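Local coordinates for flagellar basal body rod modification protein (Helicobacter pylori 26695, PDB 4ZZF), which is probably required for assembly of the flagellar hook, where it may act as a scaffolding protein, and is represented here by a fragment containing its Ig-like domain, at residues K60-N63 / Y68-F71; N23-S28 / Y88-E93; G7-T12 / F30-I35; I44-E49 / K55-K60. All blocks are in the same frame, centred on the assembly; numbering follows the deposited sequence.

Interaction 1: residues K60-N63 / Y68-F71; sequences KDYN and YINF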
# COMPACT_ATOMS: atom_id res chain seq x y z
N LYS A 60 32.04 -0.79 -16.09
CA LYS A 60 33.15 -1.31 -15.27
C LYS A 60 33.42 -0.52 -13.98
O LYS A 60 33.48 -1.08 -12.88
CB LYS A 60 34.42 -1.33 -16.14
CG LYS A 60 35.62 -2.03 -15.59
CD LYS A 60 36.65 -2.21 -16.71
CE LYS A 60 38.07 -2.31 -16.16
NZ LYS A 60 39.09 -2.43 -17.25
N ASP A 61 33.57 0.79 -14.12
CA ASP A 61 33.98 1.64 -13.00
C ASP A 61 32.89 1.82 -11.97
O ASP A 61 33.15 2.35 -10.89
CB ASP A 61 34.44 3.01 -13.51
CG ASP A 61 35.75 2.94 -14.29
OD1 ASP A 61 36.63 2.13 -13.91
OD2 ASP A 61 35.89 3.67 -15.30
N TYR A 62 31.67 1.39 -12.27
CA TYR A 62 30.57 1.61 -11.35
C TYR A 62 30.31 0.37 -10.53
O TYR A 62 29.24 0.21 -9.93
CB TYR A 62 29.31 2.06 -12.11
CG TYR A 62 29.48 3.42 -12.74
CD1 TYR A 62 30.08 3.56 -13.98
CD2 TYR A 62 29.07 4.57 -12.07
CE1 TYR A 62 30.27 4.81 -14.56
CE2 TYR A 62 29.24 5.82 -12.63
CZ TYR A 62 29.84 5.94 -13.88
OH TYR A 62 30.01 7.17 -14.46
N ASN A 63 31.31 -0.51 -10.52
CA ASN A 63 31.23 -1.74 -9.75
C ASN A 63 30.79 -1.45 -8.33
O ASN A 63 31.30 -0.53 -7.70
CB ASN A 63 32.58 -2.48 -9.75
CG ASN A 63 32.53 -3.77 -8.97
OD1 ASN A 63 31.94 -4.76 -9.42
ND2 ASN A 63 33.11 -3.76 -7.78
N TYR A 68 19.59 4.50 -8.61
CA TYR A 68 19.76 5.51 -9.65
C TYR A 68 21.20 6.01 -9.69
O TYR A 68 21.75 6.43 -8.68
CB TYR A 68 18.82 6.69 -9.42
CG TYR A 68 17.36 6.39 -9.72
CD1 TYR A 68 16.91 6.29 -11.03
CD2 TYR A 68 16.44 6.24 -8.70
CE1 TYR A 68 15.58 6.03 -11.31
CE2 TYR A 68 15.11 5.98 -8.97
CZ TYR A 68 14.69 5.87 -10.27
OH TYR A 68 13.37 5.60 -10.51
N ILE A 69 21.81 5.96 -10.87
CA ILE A 69 23.15 6.51 -11.05
C ILE A 69 23.10 7.56 -12.16
O ILE A 69 22.45 7.35 -13.19
CB ILE A 69 24.16 5.39 -11.41
CG1 ILE A 69 24.14 4.30 -10.33
CG2 ILE A 69 25.58 5.95 -11.53
CD1 ILE A 69 24.98 3.08 -10.68
N ASN A 70 23.76 8.70 -11.96
CA ASN A 70 23.76 9.76 -12.97
C ASN A 70 24.96 9.69 -13.89
O ASN A 70 26.08 9.45 -13.46
CB ASN A 70 23.70 11.14 -12.31
CG ASN A 70 22.54 11.27 -11.36
OD1 ASN A 70 21.38 11.14 -11.76
ND2 ASN A 70 22.84 11.50 -10.10
N PHE A 71 24.70 9.87 -15.17
CA PHE A 71 25.75 9.79 -16.17
C PHE A 71 25.73 11.03 -17.04
O PHE A 71 24.77 11.81 -17.01
CB PHE A 71 25.57 8.55 -17.04
CG PHE A 71 25.56 7.25 -16.28
CD1 PHE A 71 26.74 6.57 -16.02
CD2 PHE A 71 24.36 6.70 -15.84
CE1 PHE A 71 26.72 5.37 -15.34
CE2 PHE A 71 24.33 5.50 -15.15
CZ PHE A 71 25.52 4.84 -14.89
O HOH W 1 28.78 9.25 -13.90
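Tyr-62 lays one face of its ring against the edge of Phe-71, a T-shaped (edge-to-face) pair with centroids 4.9 Å apart and planes inclined at 60°. The closest approach is made by one corner of the phenylalanine: its CE1 stands over the tyrosine ring, displaced toward the rim and closest to Tyr-62 CZ at 3.5 Å. The two side chains slide past each other in opposite directions, and Phe-71 CD1 lies beside the phenolic oxygen. Ile-69 adds its branch methyl, CG2, which rests 3.8 Å from Tyr-62 CD2; with CG1 beside the backbone N at chi1 -56°, CG2 is left anti to that nitrogen and turned to the tyrosine.

The phenol end is tied down through solvent. One water lies 2.5 Å from Tyr-62 OH and donates to Asn-70 O at 2.7 Å, so the hydroxyl is linked to the strand backbone between the two residues its ring packs on. A tyrosine suits this partly exposed position: its ring covers two buried apolar side chains, and its hydroxyl can still meet water. Behind it, the loop turns tightly, with Asn-63 N bonded to Lys-60 O at 3.3 Å, and the side-chain oxygen of Asn-63 accepts a hydrogen bond from Ala-37 N.

Strand 67-73, which carries Ile-69 and Phe-71, pairs antiparallel with strand 25-31, and the Phe-71 ring also meets Phe-27 and Leu-59. Tyr-62, on the loop that leads from strand 53-58 into strand 67-73, therefore folds back over the strand its own loop is about to enter.

Interaction 2: residues N23-S28 / Y88-E93; sequences NKLSFS and YKIKAE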
# COMPACT_ATOMS: atom_id res chain seq x y z
N ASN A 23 25.39 20.74 -26.41
CA ASN A 23 25.49 20.60 -24.96
C ASN A 23 25.45 19.15 -24.47
O ASN A 23 24.72 18.31 -25.02
CB ASN A 23 24.37 21.40 -24.28
CG ASN A 23 24.44 22.88 -24.60
OD1 ASN A 23 25.49 23.39 -25.03
ND2 ASN A 23 23.33 23.58 -24.40
N LYS A 24 26.25 18.88 -23.44
CA LYS A 24 26.28 17.59 -22.76
C LYS A 24 24.87 17.12 -22.40
O LYS A 24 23.95 17.92 -22.26
CB LYS A 24 27.12 17.67 -21.48
CG LYS A 24 26.26 17.88 -20.23
CD LYS A 24 27.02 17.79 -18.91
CE LYS A 24 28.35 18.53 -18.94
NZ LYS A 24 28.94 18.61 -17.56
N LEU A 25 24.72 15.82 -22.23
CA LEU A 25 23.45 15.29 -21.79
C LEU A 25 23.61 14.57 -20.47
O LEU A 25 24.31 13.58 -20.38
CB LEU A 25 22.87 14.35 -22.84
CG LEU A 25 21.55 13.75 -22.40
CD1 LEU A 25 20.48 14.84 -22.31
CD2 LEU A 25 21.17 12.67 -23.38
N SER A 26 22.97 15.10 -19.43
CA SER A 26 22.88 14.39 -18.17
C SER A 26 21.71 13.43 -18.27
O SER A 26 20.67 13.79 -18.82
CB SER A 26 22.68 15.35 -16.99
OG SER A 26 23.88 16.05 -16.72
N PHE A 27 21.89 12.22 -17.76
CA PHE A 27 20.79 11.25 -17.71
C PHE A 27 21.01 10.26 -16.57
O PHE A 27 22.12 10.11 -16.04
CB PHE A 27 20.64 10.52 -19.05
CG PHE A 27 21.76 9.56 -19.34
CD1 PHE A 27 22.91 9.98 -19.99
CD2 PHE A 27 21.68 8.23 -18.95
CE1 PHE A 27 23.94 9.10 -20.25
CE2 PHE A 27 22.71 7.34 -19.21
CZ PHE A 27 23.83 7.77 -19.85
N SER A 28 19.94 9.57 -16.20
CA SER A 28 19.96 8.67 -15.07
C SER A 28 19.44 7.27 -15.45
O SER A 28 18.52 7.12 -16.27
CB SER A 28 19.14 9.29 -13.93
OG SER A 28 18.54 8.31 -13.11
N TYR A 88 17.82 10.31 -28.53
CA TYR A 88 18.63 9.10 -28.40
C TYR A 88 18.12 8.16 -27.31
O TYR A 88 17.90 8.57 -26.17
CB TYR A 88 20.08 9.49 -28.14
CG TYR A 88 20.71 10.04 -29.38
CD1 TYR A 88 20.52 11.37 -29.76
CD2 TYR A 88 21.46 9.22 -30.21
CE1 TYR A 88 21.09 11.87 -30.92
CE2 TYR A 88 22.03 9.70 -31.37
CZ TYR A 88 21.84 11.03 -31.72
OH TYR A 88 22.42 11.49 -32.88
N LYS A 89 17.91 6.90 -27.69
CA LYS A 89 17.54 5.85 -26.74
C LYS A 89 18.76 5.38 -25.94
O LYS A 89 19.80 5.04 -26.52
CB LYS A 89 16.92 4.65 -27.47
CG LYS A 89 15.73 5.00 -28.32
CD LYS A 89 15.29 3.82 -29.17
CE LYS A 89 14.16 4.21 -30.13
NZ LYS A 89 13.59 3.03 -30.86
N ILE A 90 18.62 5.35 -24.63
CA ILE A 90 19.71 4.93 -23.76
C ILE A 90 19.30 3.69 -22.96
O ILE A 90 18.25 3.69 -22.29
CB ILE A 90 20.13 6.05 -22.81
CG1 ILE A 90 20.55 7.29 -23.62
CG2 ILE A 90 21.27 5.58 -21.92
CD1 ILE A 90 20.96 8.47 -22.77
N LYS A 91 20.10 2.63 -23.08
CA LYS A 91 19.88 1.35 -22.40
C LYS A 91 21.18 0.91 -21.75
O LYS A 91 22.23 1.51 -21.98
CB LYS A 91 19.43 0.26 -23.37
CG LYS A 91 18.39 0.67 -24.36
CD LYS A 91 17.85 -0.53 -25.12
CE LYS A 91 18.94 -1.27 -25.88
NZ LYS A 91 18.31 -2.17 -26.90
N ALA A 92 21.11 -0.15 -20.96
CA ALA A 92 22.31 -0.69 -20.33
C ALA A 92 22.17 -2.19 -20.11
O ALA A 92 21.07 -2.72 -20.00
CB ALA A 92 22.60 0.01 -19.01
N GLU A 93 23.31 -2.86 -20.05
CA GLU A 93 23.37 -4.27 -19.73
C GLU A 93 24.38 -4.45 -18.64
O GLU A 93 25.43 -3.81 -18.67
CB GLU A 93 23.75 -5.09 -20.96
CG GLU A 93 22.64 -5.19 -21.98
CD GLU A 93 22.89 -6.31 -22.96
OE1 GLU A 93 24.02 -6.37 -23.49
OE2 GLU A 93 21.97 -7.14 -23.17
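Phe-27 holds CG between its backbone N and carbonyl carbon (chi1 70°), which turns the ring from strand 25-31 toward Ile-90, whose side chain arrives from the opposite direction. On Ile-90, CG1 sits beside the backbone N, and an extended chi2 of 179° carries CD1 out to the aromatic face. The methyl stands over the middle of the ring, 3.7 Å from the Phe-27 ring centroid to Ile-90 CD1 and only 11° off the normal, a CH-pi contact over the face.

Both arms of the isoleucine are used. While CD1 occupies the ring centre, the shorter branch reaches the rim, with Ile-90 CG2 3.5 Å from Phe-27 CE2. The forked side chain thus spans the ring from its centre to one side. Leu-25, two residues before Phe-27 and so on the same side of its strand, approaches the outer end of the fork, its CD2 lying 4.2 Å from Ile-90 CD1. Its contact is looser than that of the phenylalanine.

Phe-27 and Ile-90 are buried, and their purely hydrocarbon side chains suit an interior with nothing polar to satisfy between them. Ile-44 and Ile-108 touch both residues, closing round the pair with further branched aliphatic surface.

The backbones stay well apart, with CA atoms of Phe-27 and Ile-90 8.8 Å from each other, and they belong to different sheets. Inward-facing side chains meeting between two facing antiparallel sheets are the hallmark of the beta sandwich, here the Ig-like domain of FlgD.

Interaction 3: residues G7-T12 / F30-I35; sequences GKIAET and FFDEKI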
# COMPACT_ATOMS: atom_id res chain seq x y z
N GLY A 7 7.27 3.49 -4.14
CA GLY A 7 7.95 2.28 -3.74
C GLY A 7 7.85 1.16 -4.76
O GLY A 7 8.48 0.12 -4.60
N LYS A 8 7.05 1.37 -5.81
CA LYS A 8 6.96 0.38 -6.88
C LYS A 8 8.03 0.68 -7.91
O LYS A 8 8.56 1.79 -7.95
CB LYS A 8 5.58 0.38 -7.55
CG LYS A 8 4.36 0.16 -6.61
CD LYS A 8 4.39 -1.22 -5.97
CE LYS A 8 3.08 -1.53 -5.25
NZ LYS A 8 2.72 -0.52 -4.22
N ILE A 9 8.35 -0.31 -8.74
CA ILE A 9 9.10 -0.04 -9.95
C ILE A 9 8.09 0.31 -11.01
O ILE A 9 7.07 -0.36 -11.15
CB ILE A 9 9.96 -1.25 -10.41
CG1 ILE A 9 10.84 -1.75 -9.26
CG2 ILE A 9 10.80 -0.88 -11.66
CD1 ILE A 9 12.05 -0.90 -9.01
N ALA A 10 8.36 1.40 -11.72
CA ALA A 10 7.52 1.82 -12.83
C ALA A 10 8.29 1.67 -14.14
O ALA A 10 9.47 1.99 -14.20
CB ALA A 10 7.05 3.25 -12.65
N GLU A 11 7.61 1.14 -15.15
CA GLU A 11 8.09 1.18 -16.53
C GLU A 11 7.30 2.31 -17.21
O GLU A 11 6.08 2.31 -17.14
CB GLU A 11 7.86 -0.16 -17.25
CG GLU A 11 8.47 -1.39 -16.60
CD GLU A 11 9.95 -1.54 -16.91
OE1 GLU A 11 10.43 -0.93 -17.90
OE2 GLU A 11 10.65 -2.24 -16.16
N THR A 12 7.96 3.28 -17.83
CA THR A 12 7.22 4.32 -18.55
C THR A 12 7.48 4.28 -20.05
O THR A 12 8.41 3.60 -20.50
CB THR A 12 7.56 5.74 -18.05
OG1 THR A 12 8.80 6.15 -18.61
CG2 THR A 12 7.63 5.78 -16.55
N PHE A 30 18.44 3.32 -13.68
CA PHE A 30 18.17 2.63 -12.44
C PHE A 30 18.66 1.19 -12.49
O PHE A 30 18.26 0.42 -13.37
CB PHE A 30 16.67 2.67 -12.13
CG PHE A 30 16.29 1.98 -10.86
CD1 PHE A 30 16.31 2.66 -9.66
CD2 PHE A 30 15.89 0.64 -10.86
CE1 PHE A 30 15.95 2.02 -8.48
CE2 PHE A 30 15.53 -0.00 -9.69
CZ PHE A 30 15.56 0.69 -8.50
N PHE A 31 19.53 0.83 -11.54
CA PHE A 31 20.03 -0.54 -11.45
C PHE A 31 19.38 -1.29 -10.28
O PHE A 31 19.57 -0.94 -9.11
CB PHE A 31 21.56 -0.54 -11.34
CG PHE A 31 22.23 -0.00 -12.58
CD1 PHE A 31 22.40 1.38 -12.75
CD2 PHE A 31 22.62 -0.85 -13.61
CE1 PHE A 31 22.98 1.89 -13.90
CE2 PHE A 31 23.20 -0.36 -14.76
CZ PHE A 31 23.38 1.03 -14.92
N ASP A 32 18.59 -2.30 -10.62
CA ASP A 32 17.82 -3.09 -9.66
C ASP A 32 18.69 -3.89 -8.69
O ASP A 32 18.25 -4.21 -7.59
CB ASP A 32 16.90 -4.04 -10.43
CG ASP A 32 16.08 -3.31 -11.48
OD1 ASP A 32 16.66 -2.91 -12.53
OD2 ASP A 32 14.88 -3.09 -11.26
N GLU A 33 19.91 -4.19 -9.12
CA GLU A 33 20.90 -4.93 -8.35
C GLU A 33 22.20 -4.15 -8.40
O GLU A 33 22.44 -3.44 -9.38
CB GLU A 33 21.17 -6.32 -8.94
CG GLU A 33 20.11 -7.35 -8.74
CD GLU A 33 20.56 -8.68 -9.31
OE1 GLU A 33 21.77 -8.81 -9.64
OE2 GLU A 33 19.70 -9.59 -9.44
N LYS A 34 23.04 -4.32 -7.38
CA LYS A 34 24.40 -3.80 -7.43
C LYS A 34 25.12 -4.28 -8.67
O LYS A 34 25.12 -5.46 -8.99
CB LYS A 34 25.20 -4.24 -6.20
CG LYS A 34 24.86 -3.50 -4.94
CD LYS A 34 25.86 -3.80 -3.83
CE LYS A 34 25.54 -2.98 -2.59
NZ LYS A 34 26.59 -3.07 -1.54
N ILE A 35 25.76 -3.37 -9.39
CA ILE A 35 26.56 -3.77 -10.54
C ILE A 35 27.75 -4.62 -10.09
O ILE A 35 28.48 -4.24 -9.18
CB ILE A 35 27.07 -2.55 -11.32
CG1 ILE A 35 25.89 -1.74 -11.85
CG2 ILE A 35 27.97 -2.97 -12.44
CD1 ILE A 35 26.29 -0.38 -12.32
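Ile-9 reaches across with its terminal methyl, CD1, to the far end of the Phe-30 ring, lying 3.7 Å from Phe-30 CE2 and 3.9 Å from Phe-30 CZ. The approach is slanting, the methyl settling against the outer part of the ring. In the isoleucine, CG1 lies anti to the carbonyl carbon (chi1 -53°), and the turn at chi2 (-77°) folds CD1 round instead of letting the chain run straight out. Phe-30 answers from the other strand with CG anti to its backbone N, at chi1 -180°, which extends the ring toward Ile-9.

The same methyl lies 4.2 Å from Asp-32 OD2, a van der Waals neighbour and nothing more. That carboxylate oxygen sits at the edge of the Phe-30 ring, in its plane, and its polar partner is Arg-110, with which it forms a salt bridge. Glu-11 OE2 is 6.5 Å from Asp-32 OD2 across the contact; although the two charges are alike, Glu-11 also pairs with Arg-110, and its other oxygen with Arg-107. The arginine between them probably offsets their mutual repulsion and helps keep both acids ionised.

The buried Phe-30 ring also packs edge-to-face with Tyr-68. Ile-9 touches Tyr-141 and Arg-110, and the contact joins the antiparallel strand pair 9-12/137-141 to the end of strand 25-31 in the Ig-like domain.

Chemically the junction is mixed: a small apolar contact, suited to an isoleucine and a phenylalanine, lies next to an acid-arginine network whose charges are paired with one another at the boundary between the two parts.

Interaction 4: residues I44-E49 / K55-K60; sequences IQILNE and KTIPLK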
# COMPACT_ATOMS: atom_id res chain seq x y z
N ILE A 44 26.62 0.82 -20.92
CA ILE A 44 25.51 1.58 -21.49
C ILE A 44 25.57 1.64 -23.01
O ILE A 44 26.64 1.88 -23.58
CB ILE A 44 25.52 3.03 -20.96
CG1 ILE A 44 25.36 3.05 -19.44
CG2 ILE A 44 24.47 3.88 -21.66
CD1 ILE A 44 25.71 4.40 -18.82
N GLN A 45 24.44 1.44 -23.68
CA GLN A 45 24.38 1.66 -25.13
C GLN A 45 23.49 2.87 -25.44
O GLN A 45 22.39 3.00 -24.90
CB GLN A 45 23.86 0.43 -25.88
CG GLN A 45 24.66 -0.86 -25.67
CD GLN A 45 24.40 -1.52 -24.30
OE1 GLN A 45 23.25 -1.63 -23.86
NE2 GLN A 45 25.48 -1.95 -23.64
N ILE A 46 23.97 3.74 -26.33
CA ILE A 46 23.18 4.86 -26.82
C ILE A 46 22.85 4.69 -28.30
O ILE A 46 23.74 4.60 -29.14
CB ILE A 46 23.90 6.18 -26.60
CG1 ILE A 46 24.38 6.25 -25.14
CG2 ILE A 46 22.99 7.35 -26.95
CD1 ILE A 46 25.14 7.51 -24.78
N LEU A 47 21.56 4.64 -28.61
CA LEU A 47 21.09 4.35 -29.97
C LEU A 47 20.37 5.57 -30.53
O LEU A 47 19.78 6.35 -29.76
CB LEU A 47 20.15 3.15 -29.98
CG LEU A 47 20.67 1.70 -29.76
CD1 LEU A 47 21.58 1.58 -28.59
CD2 LEU A 47 19.49 0.76 -29.58
N ASN A 48 20.41 5.75 -31.86
CA ASN A 48 19.66 6.85 -32.48
C ASN A 48 18.24 6.40 -32.78
O ASN A 48 17.87 5.26 -32.46
CB ASN A 48 20.37 7.37 -33.74
CG ASN A 48 20.33 6.40 -34.93
OD1 ASN A 48 19.53 5.45 -34.98
ND2 ASN A 48 21.18 6.66 -35.91
N GLU A 49 17.46 7.27 -33.42
CA GLU A 49 16.04 6.99 -33.62
C GLU A 49 15.79 5.78 -34.51
O GLU A 49 14.69 5.23 -34.52
CB GLU A 49 15.33 8.22 -34.20
CG GLU A 49 14.70 9.11 -33.11
CD GLU A 49 13.82 8.33 -32.11
OE1 GLU A 49 12.89 7.60 -32.56
OE2 GLU A 49 14.05 8.43 -30.88
N LYS A 55 26.92 5.13 -29.46
CA LYS A 55 27.93 5.27 -28.40
C LYS A 55 27.80 4.13 -27.39
O LYS A 55 26.70 3.65 -27.12
CB LYS A 55 27.78 6.62 -27.70
CG LYS A 55 28.83 6.92 -26.65
CD LYS A 55 30.18 7.12 -27.30
CE LYS A 55 31.03 8.13 -26.54
NZ LYS A 55 32.16 8.65 -27.37
N THR A 56 28.94 3.71 -26.85
CA THR A 56 28.97 2.73 -25.78
C THR A 56 29.78 3.31 -24.65
O THR A 56 30.88 3.83 -24.87
CB THR A 56 29.57 1.37 -26.22
OG1 THR A 56 28.75 0.80 -27.24
CG2 THR A 56 29.61 0.40 -25.06
N ILE A 57 29.21 3.27 -23.45
CA ILE A 57 29.89 3.72 -22.26
C ILE A 57 30.05 2.54 -21.30
O ILE A 57 29.05 1.98 -20.85
CB ILE A 57 29.11 4.84 -21.57
CG1 ILE A 57 28.82 5.97 -22.56
CG2 ILE A 57 29.86 5.35 -20.34
CD1 ILE A 57 28.04 7.08 -21.94
N PRO A 58 31.31 2.16 -21.00
CA PRO A 58 31.58 1.03 -20.09
C PRO A 58 31.13 1.29 -18.65
O PRO A 58 31.35 2.38 -18.12
CB PRO A 58 33.11 0.88 -20.16
CG PRO A 58 33.61 2.22 -20.59
CD PRO A 58 32.55 2.75 -21.53
N LEU A 59 30.52 0.29 -18.02
CA LEU A 59 30.03 0.43 -16.65
C LEU A 59 30.98 -0.15 -15.60
O LEU A 59 30.74 -0.03 -14.39
CB LEU A 59 28.65 -0.21 -16.52
CG LEU A 59 27.50 0.63 -17.06
CD1 LEU A 59 26.19 -0.11 -16.89
CD2 LEU A 59 27.44 1.96 -16.33
N LYS A 60 32.04 -0.79 -16.09
CA LYS A 60 33.15 -1.31 -15.27
C LYS A 60 33.42 -0.52 -13.98
O LYS A 60 33.48 -1.08 -12.88
CB LYS A 60 34.42 -1.33 -16.14
CG LYS A 60 35.62 -2.03 -15.59
CD LYS A 60 36.65 -2.21 -16.71
CE LYS A 60 38.07 -2.31 -16.16
NZ LYS A 60 39.09 -2.43 -17.25
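Ile-44 and Ile-57 face each other as an antiparallel hydrogen-bonded pair, as do Ile-46 and Lys-55. Each pair is closed by two backbone bonds: Ile-44 N to Ile-57 O at 2.7 Å with Ile-57 N to Ile-44 O at 2.9 Å, then Ile-46 N to Lys-55 O at 2.8 Å with Lys-55 N to Ile-46 O at 3.2 Å. The last is the longest and the least straight, 154° at the hydrogen. Between the two pairs, Gln-45 and Thr-56 form the non-hydrogen-bonded pair, where Thr-56 CA makes a CA-H...O contact of 3.3 Å with Ile-44 O.

The apolar contacts gather on the face bearing the isoleucines. Ile-46 CD1 lies 4.1 Å from Ile-57 CD1, a diagonal touch between neighbouring pairs, and the same methyl packs on Lys-55 CB. Lys-55 and Ile-46 run side by side at first; then bends at chi2 and chi3 carry the lysine away, its amine bonding to Thr-76 OG1 and Asn-77 O. A lysine suits this border, its aliphatic base covering Ile-46 while its amine reaches these oxygens beyond the hairpin. Just past the strand, Leu-59 turns back across Ile-44 at about a right angle, with Leu-59 CD2 3.9 Å from Ile-44 CD1. Beta-branched isoleucine and threonine fit the extended backbone well.

Segments 44-47 and 55-58 run at 165° to each other, nearly antiparallel, within the hairpin 43-47/53-58. Strand 43-47 also pairs with strand 86-94 on its other edge, and the Ile-44 side chain packs inward on Leu-29 and Phe-71 of the facing sheet.

Interactions 1, 2 and 4 cluster in the Ig-like domain, with centres 8 to 13 Å apart. Interaction 4 builds the edge hairpin of one sheet, and strand 86-94, beside strand 43-47, supplies the residue that interaction 2 sends across to strand 25-31. That strand pairs with 67-73, the strand used by interaction 1. Along the chain, interaction 4 runs into interaction 1 at Lys-60, and both fall within the span bracketed by interaction 2. Interaction 3 starts earliest and alternates with interaction 2; its centre lies about 18 Å from that of interaction 4. Strand 25-31 thus contributes both to the sandwich interior and to the contact with strand 9-12.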